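Long-range contacts in beta-glucuronidase (PDB 6XXW), which probably hydrolyses beta-D-glucuronides, as a tetrameric glycosidase of glycosyl hydrolase family 2: residues V54-T62 with D311-Q319; I321-I332 with R576-K586. All blocks are in the same frame, centred on the assembly; numbering follows the deposited sequence.

Interaction 1 of 2, residues V54-T62 with D311-Q319. With TRS (2-amino-2-hydroxymethyl-propane-1,3-diol), chain J.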
loop_
_atom_site.group_PDB
_atom_site.type_symbol
_atom_site.label_atom_id
_atom_site.label_comp_id
_atom_site.label_asym_id
_atom_site.label_seq_id
_atom_site.Cartn_x
_atom_site.Cartn_y
_atom_site.Cartn_z
ATOM N N VAL A 54 -18.104 -7.773 -24.736
ATOM C CA VAL A 54 -19.238 -6.856 -24.760
ATOM C C VAL A 54 -20.245 -7.348 -23.729
ATOM O O VAL A 54 -20.640 -8.522 -23.772
ATOM C CB VAL A 54 -19.861 -6.776 -26.170
ATOM C CG1 VAL A 54 -21.188 -5.999 -26.145
ATOM C CG2 VAL A 54 -18.885 -6.131 -27.147
ATOM N N PRO A 55 -20.718 -6.503 -22.803
ATOM C CA PRO A 55 -20.418 -5.082 -22.668
ATOM C C PRO A 55 -19.142 -4.811 -21.864
ATOM O O PRO A 55 -18.831 -5.534 -20.914
ATOM C CB PRO A 55 -21.644 -4.552 -21.920
ATOM C CG PRO A 55 -21.991 -5.678 -21.001
ATOM C CD PRO A 55 -21.672 -6.952 -21.765
ATOM N N ALA A 56 -18.431 -3.760 -22.255
ATOM C CA ALA A 56 -17.191 -3.329 -21.614
ATOM C C ALA A 56 -16.676 -2.079 -22.309
ATOM O O ALA A 56 -16.942 -1.867 -23.493
ATOM C CB ALA A 56 -16.114 -4.410 -21.686
ATOM N N SER A 57 -15.916 -1.263 -21.600
ATOM C CA SER A 57 -15.127 -0.248 -22.272
ATOM C C SER A 57 -13.938 -0.967 -22.892
ATOM O O SER A 57 -13.444 -1.936 -22.325
ATOM C CB SER A 57 -14.636 0.785 -21.251
ATOM O OG SER A 57 -15.717 1.469 -20.647
ATOM N N PHE A 58 -13.464 -0.501 -24.056
ATOM C CA PHE A 58 -12.325 -1.200 -24.658
ATOM C C PHE A 58 -10.973 -0.743 -24.117
ATOM O O PHE A 58 -9.961 -1.390 -24.413
ATOM C CB PHE A 58 -12.341 -1.070 -26.198
ATOM C CG PHE A 58 -12.233 0.350 -26.720
ATOM C CD1 PHE A 58 -11.027 1.036 -26.688
ATOM C CD2 PHE A 58 -13.340 0.992 -27.267
ATOM C CE1 PHE A 58 -10.932 2.361 -27.178
ATOM C CE2 PHE A 58 -13.252 2.310 -27.764
ATOM C CZ PHE A 58 -12.041 2.984 -27.718
ATOM N N ASN A 59 -10.935 0.318 -23.305
ATOM C CA ASN A 59 -9.683 1.022 -23.031
ATOM C C ASN A 59 -8.711 0.196 -22.190
ATOM O O ASN A 59 -7.495 0.254 -22.417
ATOM C CB ASN A 59 -9.987 2.360 -22.350
ATOM C CG ASN A 59 -10.965 3.221 -23.166
ATOM O OD1 ASN A 59 -12.171 3.007 -23.123
ATOM N ND2 ASN A 59 -10.435 4.188 -23.906
ATOM N N ASP A 60 -9.205 -0.556 -21.207
ATOM C CA ASP A 60 -8.330 -1.266 -20.273
ATOM C C ASP A 60 -8.241 -2.766 -20.551
ATOM O O ASP A 60 -7.674 -3.503 -19.738
ATOM C CB ASP A 60 -8.790 -1.038 -18.831
ATOM C CG ASP A 60 -8.615 0.417 -18.383
ATOM O OD1 ASP A 60 -7.791 1.138 -18.983
ATOM O OD2 ASP A 60 -9.312 0.841 -17.435
ATOM N N ILE A 61 -8.772 -3.224 -21.687
ATOM C CA ILE A 61 -8.844 -4.654 -21.978
ATOM C C ILE A 61 -7.500 -5.176 -22.475
ATOM O O ILE A 61 -7.117 -6.319 -22.178
ATOM C CB ILE A 61 -9.967 -4.919 -23.000
ATOM C CG1 ILE A 61 -11.318 -4.439 -22.444
ATOM C CG2 ILE A 61 -10.016 -6.430 -23.403
ATOM C CD1 ILE A 61 -11.778 -5.274 -21.233
ATOM N N THR A 62 -6.778 -4.361 -23.247
ATOM C CA THR A 62 -5.534 -4.752 -23.893
ATOM C C THR A 62 -4.350 -4.068 -23.208
ATOM O O THR A 62 -4.505 -3.253 -22.300
ATOM C CB THR A 62 -5.539 -4.409 -25.391
ATOM O OG1 THR A 62 -5.205 -3.025 -25.563
ATOM C CG2 THR A 62 -6.908 -4.708 -26.050
ATOM N N ASP A 311 -12.969 -2.048 -12.121
ATOM C CA ASP A 311 -11.676 -2.496 -12.632
ATOM C C ASP A 311 -11.827 -3.222 -13.963
ATOM O O ASP A 311 -12.716 -4.063 -14.132
ATOM C CB ASP A 311 -10.994 -3.441 -11.633
ATOM C CG ASP A 311 -10.180 -2.714 -10.576
ATOM O OD1 ASP A 311 -9.745 -1.565 -10.809
ATOM O OD2 ASP A 311 -9.971 -3.308 -9.492
ATOM N N ILE A 312 -10.932 -2.901 -14.903
ATOM C CA ILE A 312 -10.730 -3.612 -16.171
ATOM C C ILE A 312 -11.822 -3.302 -17.195
ATOM O O ILE A 312 -11.516 -2.964 -18.341
ATOM C CB ILE A 312 -10.609 -5.141 -16.004
ATOM C CG1 ILE A 312 -9.635 -5.540 -14.881
ATOM C CG2 ILE A 312 -10.108 -5.749 -17.318
ATOM C CD1 ILE A 312 -8.270 -4.930 -15.039
ATOM N N ARG A 313 -13.092 -3.406 -16.817
ATOM C CA ARG A 313 -14.179 -3.226 -17.777
ATOM C C ARG A 313 -14.603 -1.771 -17.947
ATOM O O ARG A 313 -15.459 -1.484 -18.797
ATOM C CB ARG A 313 -15.388 -4.069 -17.370
ATOM C CG ARG A 313 -16.206 -3.500 -16.229
ATOM C CD ARG A 313 -17.035 -4.591 -15.561
ATOM N NE ARG A 313 -16.180 -5.580 -14.909
ATOM C CZ ARG A 313 -16.097 -6.856 -15.267
ATOM N NH1 ARG A 313 -16.827 -7.321 -16.280
ATOM N NH2 ARG A 313 -15.285 -7.669 -14.610
ATOM N N GLY A 314 -14.030 -0.848 -17.173
ATOM C CA GLY A 314 -14.365 0.556 -17.305
ATOM C C GLY A 314 -15.806 0.825 -16.940
ATOM O O GLY A 314 -16.216 0.556 -15.808
ATOM N N LYS A 315 -16.592 1.327 -17.888
ATOM C CA LYS A 315 -17.999 1.638 -17.651
ATOM C C LYS A 315 -18.938 0.487 -17.995
ATOM O O LYS A 315 -20.164 0.660 -17.943
ATOM C CB LYS A 315 -18.400 2.894 -18.444
ATOM C CG LYS A 315 -17.497 4.110 -18.142
ATOM C CD LYS A 315 -18.107 5.411 -18.662
ATOM C CE LYS A 315 -18.959 6.112 -17.596
ATOM N NZ LYS A 315 -18.320 6.121 -16.236
ATOM N N GLY A 316 -18.402 -0.680 -18.347
ATOM C CA GLY A 316 -19.254 -1.778 -18.773
ATOM C C GLY A 316 -20.142 -2.280 -17.650
ATOM O O GLY A 316 -19.726 -2.368 -16.492
ATOM N N LEU A 317 -21.391 -2.617 -18.010
ATOM C CA LEU A 317 -22.335 -3.221 -17.073
ATOM C C LEU A 317 -21.797 -4.530 -16.509
ATOM O O LEU A 317 -21.311 -5.386 -17.255
ATOM C CB LEU A 317 -23.673 -3.493 -17.770
ATOM C CG LEU A 317 -24.680 -4.229 -16.886
ATOM C CD1 LEU A 317 -25.414 -3.235 -16.023
ATOM C CD2 LEU A 317 -25.668 -5.028 -17.714
ATOM N N ASP A 318 -21.905 -4.698 -15.188
ATOM C CA ASP A 318 -21.527 -5.961 -14.547
ATOM C C ASP A 318 -22.472 -6.194 -13.381
ATOM O O ASP A 318 -22.460 -5.436 -12.413
ATOM C CB ASP A 318 -20.078 -5.943 -14.075
ATOM C CG ASP A 318 -19.712 -7.188 -13.276
ATOM O OD1 ASP A 318 -20.262 -8.271 -13.561
ATOM O OD2 ASP A 318 -18.873 -7.086 -12.362
ATOM N N GLN A 319 -23.304 -7.229 -13.475
ATOM C CA GLN A 319 -24.308 -7.412 -12.435
ATOM C C GLN A 319 -23.683 -7.873 -11.128
ATOM O O GLN A 319 -24.245 -7.614 -10.063
ATOM C CB GLN A 319 -25.389 -8.387 -12.900
ATOM C CG GLN A 319 -26.343 -7.772 -13.955
ATOM C CD GLN A 319 -27.357 -6.757 -13.392
ATOM O OE1 GLN A 319 -26.993 -5.721 -12.834
ATOM N NE2 GLN A 319 -28.647 -7.048 -13.575
HETATM C C TRS J . -6.833 0.702 -14.182
HETATM C C1 TRS J . -5.687 0.643 -15.180
HETATM C C2 TRS J . -8.067 0.041 -14.797
HETATM C C3 TRS J . -6.444 0.059 -12.849
HETATM N N TRS J . -7.128 2.111 -13.938
HETATM O O1 TRS J . -6.136 1.268 -16.355
HETATM O O2 TRS J . -8.026 -1.376 -14.687
HETATM O O3 TRS J . -5.254 0.652 -12.359
HETATM O O HOH W 1 -18.757 -5.377 -18.384
HETATM O O HOH W 2 -11.870 -1.267 -20.236
HETATM O O HOH W 3 -11.495 -0.274 -16.078
#

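Interaction 2 of 2, residues I321-I332 with R576-K586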
loop_
_atom_site.group_PDB
_atom_site.type_symbol
_atom_site.label_atom_id
_atom_site.label_comp_id
_atom_site.label_asym_id
_atom_site.label_seq_id
_atom_site.Cartn_x
_atom_site.Cartn_y
_atom_site.Cartn_z
ATOM N N ILE A 321 -20.908 -6.581 -9.860
ATOM C CA ILE A 321 -20.548 -5.319 -9.214
ATOM C C ILE A 321 -21.800 -4.580 -8.745
ATOM O O ILE A 321 -21.823 -3.977 -7.659
ATOM C CB ILE A 321 -19.700 -4.466 -10.184
ATOM C CG1 ILE A 321 -18.250 -4.969 -10.203
ATOM C CG2 ILE A 321 -19.744 -2.996 -9.813
ATOM C CD1 ILE A 321 -17.502 -4.744 -8.892
ATOM N N ASN A 322 -22.876 -4.657 -9.524
ATOM C CA ASN A 322 -24.088 -3.927 -9.172
ATOM C C ASN A 322 -24.688 -4.470 -7.881
ATOM O O ASN A 322 -25.028 -3.707 -6.973
ATOM C CB ASN A 322 -25.099 -4.014 -10.314
ATOM C CG ASN A 322 -24.714 -3.161 -11.500
ATOM O OD1 ASN A 322 -23.835 -2.308 -11.405
ATOM N ND2 ASN A 322 -25.388 -3.376 -12.624
ATOM N N ILE A 323 -24.819 -5.791 -7.781
ATOM C CA ILE A 323 -25.399 -6.378 -6.577
ATOM C C ILE A 323 -24.478 -6.156 -5.385
ATOM O O ILE A 323 -24.932 -5.802 -4.289
ATOM C CB ILE A 323 -25.724 -7.863 -6.828
ATOM C CG1 ILE A 323 -26.981 -7.938 -7.716
ATOM C CG2 ILE A 323 -25.962 -8.615 -5.507
ATOM C CD1 ILE A 323 -27.181 -9.276 -8.410
ATOM N N LYS A 324 -23.169 -6.313 -5.585
ATOM C CA LYS A 324 -22.216 -5.960 -4.531
ATOM C C LYS A 324 -22.426 -4.526 -4.048
ATOM O O LYS A 324 -22.426 -4.257 -2.841
ATOM C CB LYS A 324 -20.788 -6.142 -5.038
ATOM C CG LYS A 324 -19.737 -5.783 -4.002
ATOM C CD LYS A 324 -19.907 -6.627 -2.741
ATOM C CE LYS A 324 -18.603 -6.689 -1.943
ATOM N NZ LYS A 324 -18.672 -7.681 -0.819
ATOM N N ASP A 325 -22.629 -3.593 -4.981
ATOM C CA ASP A 325 -22.752 -2.188 -4.600
ATOM C C ASP A 325 -24.013 -1.963 -3.772
ATOM O O ASP A 325 -23.994 -1.215 -2.788
ATOM C CB ASP A 325 -22.770 -1.300 -5.850
ATOM C CG ASP A 325 -21.374 -1.058 -6.448
ATOM O OD1 ASP A 325 -20.363 -1.564 -5.901
ATOM O OD2 ASP A 325 -21.288 -0.347 -7.481
ATOM N N PHE A 326 -25.124 -2.605 -4.152
ATOM C CA PHE A 326 -26.347 -2.428 -3.379
ATOM C C PHE A 326 -26.247 -3.080 -2.002
ATOM O O PHE A 326 -26.793 -2.557 -1.025
ATOM C CB PHE A 326 -27.551 -2.962 -4.166
ATOM C CG PHE A 326 -28.052 -1.981 -5.188
ATOM C CD1 PHE A 326 -28.885 -0.937 -4.814
ATOM C CD2 PHE A 326 -27.619 -2.048 -6.504
ATOM C CE1 PHE A 326 -29.314 -0.015 -5.743
ATOM C CE2 PHE A 326 -28.043 -1.122 -7.437
ATOM C CZ PHE A 326 -28.892 -0.104 -7.057
ATOM N N ASN A 327 -25.565 -4.219 -1.897
ATOM C CA ASN A 327 -25.373 -4.809 -0.571
ATOM C C ASN A 327 -24.514 -3.909 0.307
ATOM O O ASN A 327 -24.745 -3.800 1.519
ATOM C CB ASN A 327 -24.759 -6.200 -0.703
ATOM C CG ASN A 327 -25.727 -7.179 -1.313
ATOM O OD1 ASN A 327 -26.937 -6.990 -1.217
ATOM N ND2 ASN A 327 -25.213 -8.206 -1.972
ATOM N N LEU A 328 -23.537 -3.230 -0.295
ATOM C CA LEU A 328 -22.736 -2.268 0.462
ATOM C C LEU A 328 -23.564 -1.053 0.864
ATOM O O LEU A 328 -23.421 -0.541 1.981
ATOM C CB LEU A 328 -21.517 -1.841 -0.356
ATOM C CG LEU A 328 -20.379 -2.860 -0.499
ATOM C CD1 LEU A 328 -19.367 -2.405 -1.582
ATOM C CD2 LEU A 328 -19.695 -3.091 0.837
ATOM N N LEU A 329 -24.437 -0.578 -0.029
ATOM C CA LEU A 329 -25.322 0.531 0.322
ATOM C C LEU A 329 -26.178 0.184 1.535
ATOM O O LEU A 329 -26.343 0.999 2.454
ATOM C CB LEU A 329 -26.207 0.895 -0.878
ATOM C CG LEU A 329 -25.565 1.675 -2.041
ATOM C CD1 LEU A 329 -26.633 1.989 -3.141
ATOM C CD2 LEU A 329 -24.914 2.945 -1.548
ATOM N N LYS A 330 -26.759 -1.020 1.542
ATOM C CA LYS A 330 -27.563 -1.434 2.686
ATOM C C LYS A 330 -26.698 -1.633 3.926
ATOM O O LYS A 330 -27.091 -1.232 5.031
ATOM C CB LYS A 330 -28.343 -2.709 2.349
ATOM C CG LYS A 330 -29.552 -2.474 1.432
ATOM C CD LYS A 330 -30.654 -1.646 2.115
ATOM C CE LYS A 330 -31.632 -2.526 2.892
ATOM N NZ LYS A 330 -32.746 -1.752 3.527
ATOM N N TRP A 331 -25.501 -2.215 3.757
ATOM C CA TRP A 331 -24.588 -2.425 4.887
ATOM C C TRP A 331 -24.205 -1.112 5.572
ATOM O O TRP A 331 -24.220 -1.004 6.809
ATOM C CB TRP A 331 -23.332 -3.146 4.395
ATOM C CG TRP A 331 -22.218 -3.217 5.408
ATOM C CD1 TRP A 331 -22.100 -4.110 6.426
ATOM C CD2 TRP A 331 -21.067 -2.367 5.481
ATOM N NE1 TRP A 331 -20.941 -3.872 7.140
ATOM C CE2 TRP A 331 -20.291 -2.803 6.580
ATOM C CE3 TRP A 331 -20.623 -1.277 4.733
ATOM C CZ2 TRP A 331 -19.094 -2.184 6.947
ATOM C CZ3 TRP A 331 -19.432 -0.656 5.093
ATOM C CH2 TRP A 331 -18.682 -1.108 6.197
ATOM N N ILE A 332 -23.827 -0.105 4.786
ATOM C CA ILE A 332 -23.394 1.166 5.366
ATOM C C ILE A 332 -24.557 2.024 5.841
ATOM O O ILE A 332 -24.343 3.012 6.554
ATOM C CB ILE A 332 -22.513 1.891 4.329
ATOM C CG1 ILE A 332 -21.506 2.822 5.032
ATOM C CG2 ILE A 332 -23.373 2.652 3.302
ATOM C CD1 ILE A 332 -20.584 3.552 4.062
ATOM N N ARG A 576 -14.255 -2.283 -4.050
ATOM C CA ARG A 576 -15.460 -2.343 -3.217
ATOM C C ARG A 576 -15.162 -2.817 -1.788
ATOM O O ARG A 576 -15.941 -3.574 -1.196
ATOM C CB ARG A 576 -16.539 -3.221 -3.868
ATOM C CG ARG A 576 -17.549 -2.438 -4.712
ATOM C CD ARG A 576 -16.875 -1.730 -5.862
ATOM N NE ARG A 576 -17.841 -1.048 -6.720
ATOM C CZ ARG A 576 -17.513 -0.197 -7.683
ATOM N NH1 ARG A 576 -16.233 0.073 -7.917
ATOM N NH2 ARG A 576 -18.467 0.374 -8.420
ATOM N N GLN A 577 -14.053 -2.344 -1.214
ATOM C CA GLN A 577 -13.762 -2.572 0.200
ATOM C C GLN A 577 -13.669 -1.240 0.943
ATOM O O GLN A 577 -13.262 -0.231 0.363
ATOM C CB GLN A 577 -12.449 -3.350 0.389
ATOM C CG GLN A 577 -12.435 -4.743 -0.237
ATOM C CD GLN A 577 -13.582 -5.630 0.228
ATOM O OE1 GLN A 577 -14.045 -5.533 1.366
ATOM N NE2 GLN A 577 -14.036 -6.513 -0.656
ATOM N N PRO A 578 -14.026 -1.204 2.225
ATOM C CA PRO A 578 -14.233 0.091 2.890
ATOM C C PRO A 578 -12.936 0.754 3.329
ATOM O O PRO A 578 -11.999 0.097 3.787
ATOM C CB PRO A 578 -15.089 -0.278 4.108
ATOM C CG PRO A 578 -14.656 -1.709 4.440
ATOM C CD PRO A 578 -14.403 -2.346 3.082
ATOM N N LYS A 579 -12.900 2.085 3.220
ATOM C CA LYS A 579 -11.876 2.861 3.900
ATOM C C LYS A 579 -12.360 3.206 5.306
ATOM O O LYS A 579 -13.493 2.912 5.683
ATOM C CB LYS A 579 -11.522 4.122 3.101
ATOM C CG LYS A 579 -10.958 3.810 1.720
ATOM C CD LYS A 579 -10.648 5.109 0.961
ATOM C CE LYS A 579 -10.528 4.846 -0.540
ATOM N NZ LYS A 579 -10.419 6.114 -1.334
ATOM N N MET A 580 -11.489 3.855 6.092
ATOM C CA MET A 580 -11.839 4.205 7.465
ATOM C C MET A 580 -13.176 4.942 7.549
ATOM O O MET A 580 -14.037 4.599 8.368
ATOM C CB MET A 580 -10.723 5.048 8.085
ATOM C CG MET A 580 -10.831 5.180 9.587
ATOM S SD MET A 580 -9.490 6.210 10.228
ATOM C CE MET A 580 -8.135 5.503 9.321
ATOM N N VAL A 581 -13.380 5.950 6.692
ATOM C CA VAL A 581 -14.589 6.767 6.809
ATOM C C VAL A 581 -15.862 5.978 6.511
ATOM O O VAL A 581 -16.939 6.378 6.967
ATOM C CB VAL A 581 -14.504 8.007 5.893
ATOM C CG1 VAL A 581 -14.642 7.614 4.453
ATOM C CG2 VAL A 581 -15.579 9.039 6.278
ATOM N N ALA A 582 -15.778 4.865 5.767
ATOM C CA ALA A 582 -16.955 4.011 5.586
ATOM C C ALA A 582 -17.518 3.559 6.927
ATOM O O ALA A 582 -18.739 3.489 7.110
ATOM C CB ALA A 582 -16.609 2.791 4.731
ATOM N N HIS A 583 -16.642 3.244 7.883
ATOM C CA HIS A 583 -17.127 2.820 9.190
ATOM C C HIS A 583 -17.702 3.983 9.990
ATOM O O HIS A 583 -18.680 3.796 10.723
ATOM C CB HIS A 583 -15.996 2.112 9.929
ATOM C CG HIS A 583 -15.379 1.026 9.114
ATOM N ND1 HIS A 583 -15.977 -0.206 8.958
ATOM C CD2 HIS A 583 -14.271 1.011 8.335
ATOM C CE1 HIS A 583 -15.232 -0.953 8.162
ATOM N NE2 HIS A 583 -14.195 -0.237 7.764
ATOM N N PHE A 584 -17.134 5.185 9.859
ATOM C CA PHE A 584 -17.757 6.355 10.474
ATOM C C PHE A 584 -19.174 6.558 9.938
ATOM O O PHE A 584 -20.117 6.784 10.705
ATOM C CB PHE A 584 -16.914 7.612 10.229
ATOM C CG PHE A 584 -17.647 8.894 10.555
ATOM C CD1 PHE A 584 -17.730 9.347 11.860
ATOM C CD2 PHE A 584 -18.295 9.615 9.560
ATOM C CE1 PHE A 584 -18.428 10.524 12.165
ATOM C CE2 PHE A 584 -19.003 10.772 9.858
ATOM C CZ PHE A 584 -19.068 11.227 11.163
ATOM N N LEU A 585 -19.344 6.466 8.620
ATOM C CA LEU A 585 -20.672 6.680 8.035
ATOM C C LEU A 585 -21.650 5.584 8.450
ATOM O O LEU A 585 -22.825 5.863 8.726
ATOM C CB LEU A 585 -20.566 6.771 6.512
ATOM C CG LEU A 585 -19.886 8.041 5.969
ATOM C CD1 LEU A 585 -19.677 7.953 4.460
ATOM C CD2 LEU A 585 -20.645 9.315 6.355
ATOM N N LYS A 586 -21.187 4.332 8.516
ATOM C CA LYS A 586 -22.069 3.264 8.980
ATOM C C LYS A 586 -22.605 3.562 10.372
ATOM O O LYS A 586 -23.792 3.351 10.648
ATOM C CB LYS A 586 -21.335 1.919 8.978
ATOM C CG LYS A 586 -22.213 0.705 9.342
ATOM C CD LYS A 586 -21.417 -0.591 9.216
ATOM C CE LYS A 586 -22.113 -1.770 9.892
ATOM N NZ LYS A 586 -23.398 -2.146 9.246
HETATM O O HOH W 4 -16.933 -5.447 0.693
HETATM O O HOH W 5 -16.225 -8.632 0.445
HETATM O O HOH W 6 -25.463 2.121 9.227
#

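Interaction 1 of 2, residues V54-T62 with D311-Q319
Ser-57 and Arg-313 join the two backbones. The Ser-57 N-H bonds to Arg-313 O at 2.8 Å and is nearly straight, at 168°. Residues 313-316 form a type II' beta turn, closed by Gly-316 N on the same Arg-313 O. The two N-H groups reach this oxygen from opposite faces of its carbonyl plane. Gly-316 passes Ala-56 closely, CA to CA 3.8 Å, and the lack of a side chain allows this. Gly-314 has a positive phi, and its CA lies 3.7 Å from Ser-57 OG.

The Ser-57 hydroxyl points into the turn. With OG beside its own backbone N (chi1 -63°), it accepts the Lys-315 N-H at 2.9 Å. Replacing Ser-57 by alanine removes OG and would probably leave the Lys-315 N-H without this acceptor and hold the turn less firmly. The far end of Lys-315 turns elsewhere, and its NZ bonds to Tyr-342 OH. Pro-55, after a cis peptide bond, sets CG 3.8 Å from Leu-317 O. A water ties Ser-57 O and Asp-60 N to Ile-312 O. Asp-60 lays CB against Ile-312 O at 3.4 Å, and Ile-61 brings its CD1 to the same oxygen. Asp-60 OD2 is held by Tyr-179 OH. A Tris molecule, probably from the crystallisation liquor, accepts the Ile-312 N-H through O2. In the modelled conformer, one of two, the Arg-313 guanidinium pairs with Asp-318 of a second subunit.

This is a domain interface of a family 2 glycosidase. In the beta-rich sugar-binding domain, the segment around the short strand 56-57 and the turn after it pack on the barrel-domain loop between strand 297-305 and helix 319-332.

Interaction 2 of 2, residues I321-I332 with R576-K586
Arg-576 bends at chi2 (61°) and then runs extended, which presents its guanidinium side-on to the Asp-325 carboxylate. At the other end, Lys-586 stays extended until its last torsion, where a bend turns NZ back toward Trp-331.

The Asp-325 and Arg-576 pair is a two-nitrogen salt bridge. NE of Arg-576 bonds to OD1 of Asp-325 at 2.7 Å and NH2 to OD2 at 3.1 Å, each through a syn lone pair. The two flat groups are nearly coplanar, 10° apart, and the paired bonds fix the rotation of both. Lys-306 NZ also binds Asp-325 OD2, so two positive groups probably stabilise the buried carboxylate as an anion. Leu-328 CD1 packs on Arg-576 CG at 3.6 Å.

Lys-586 crosses one face of the Trp-331 indole at about a right angle. CD lies over the six-membered ring as a CH-pi contact. Lys-586 NZ sits 3.9 Å from the centroid of the five-membered ring, a cation-pi contact, and donates to Trp-331 O at 2.8 Å. His-583 meets the indole edge near CH2, while its NE2 bonds to Glu-525 of a third subunit. Ile-332 CD1 touches both Ala-582 CB and Leu-585 CB, at 4.1 and 4.0 Å. Ile-332 O also receives a CA-H...O contact from Lys-586.

The axes of segments 321-332 and 580-586 come within 10.1 Å, with 56° between their directions. Helix 319-332 follows strand 297-305, the strand that also pairs with 544-550. The packing thus joins the first and last helices round the parallel strands, closing the outer layer of a TIM barrel.

Overall arrangement
Both segments of interaction 1 precede those of interaction 2 in the chain, and the centres of the two contacts lie about 22 Å apart. The loop 311-319 of interaction 1 runs directly into helix 319-332, which carries interaction 2. The two touch where Leu-317 CD1 meets Asn-322 ND2 at 3.4 Å. Interaction 1 joins the sugar-binding domain to the barrel domain. Interaction 2 lies within the barrel and brings its C-terminal helix to the helix after strand 297-305. Both reach the second subunit: Lys-324 of the helix bonds to Asp-60 O there, and Asn-327 to Ile-61 O. The loop and helix from 311 to 332 thus meet the sugar-binding domain, the last barrel helix and a second subunit.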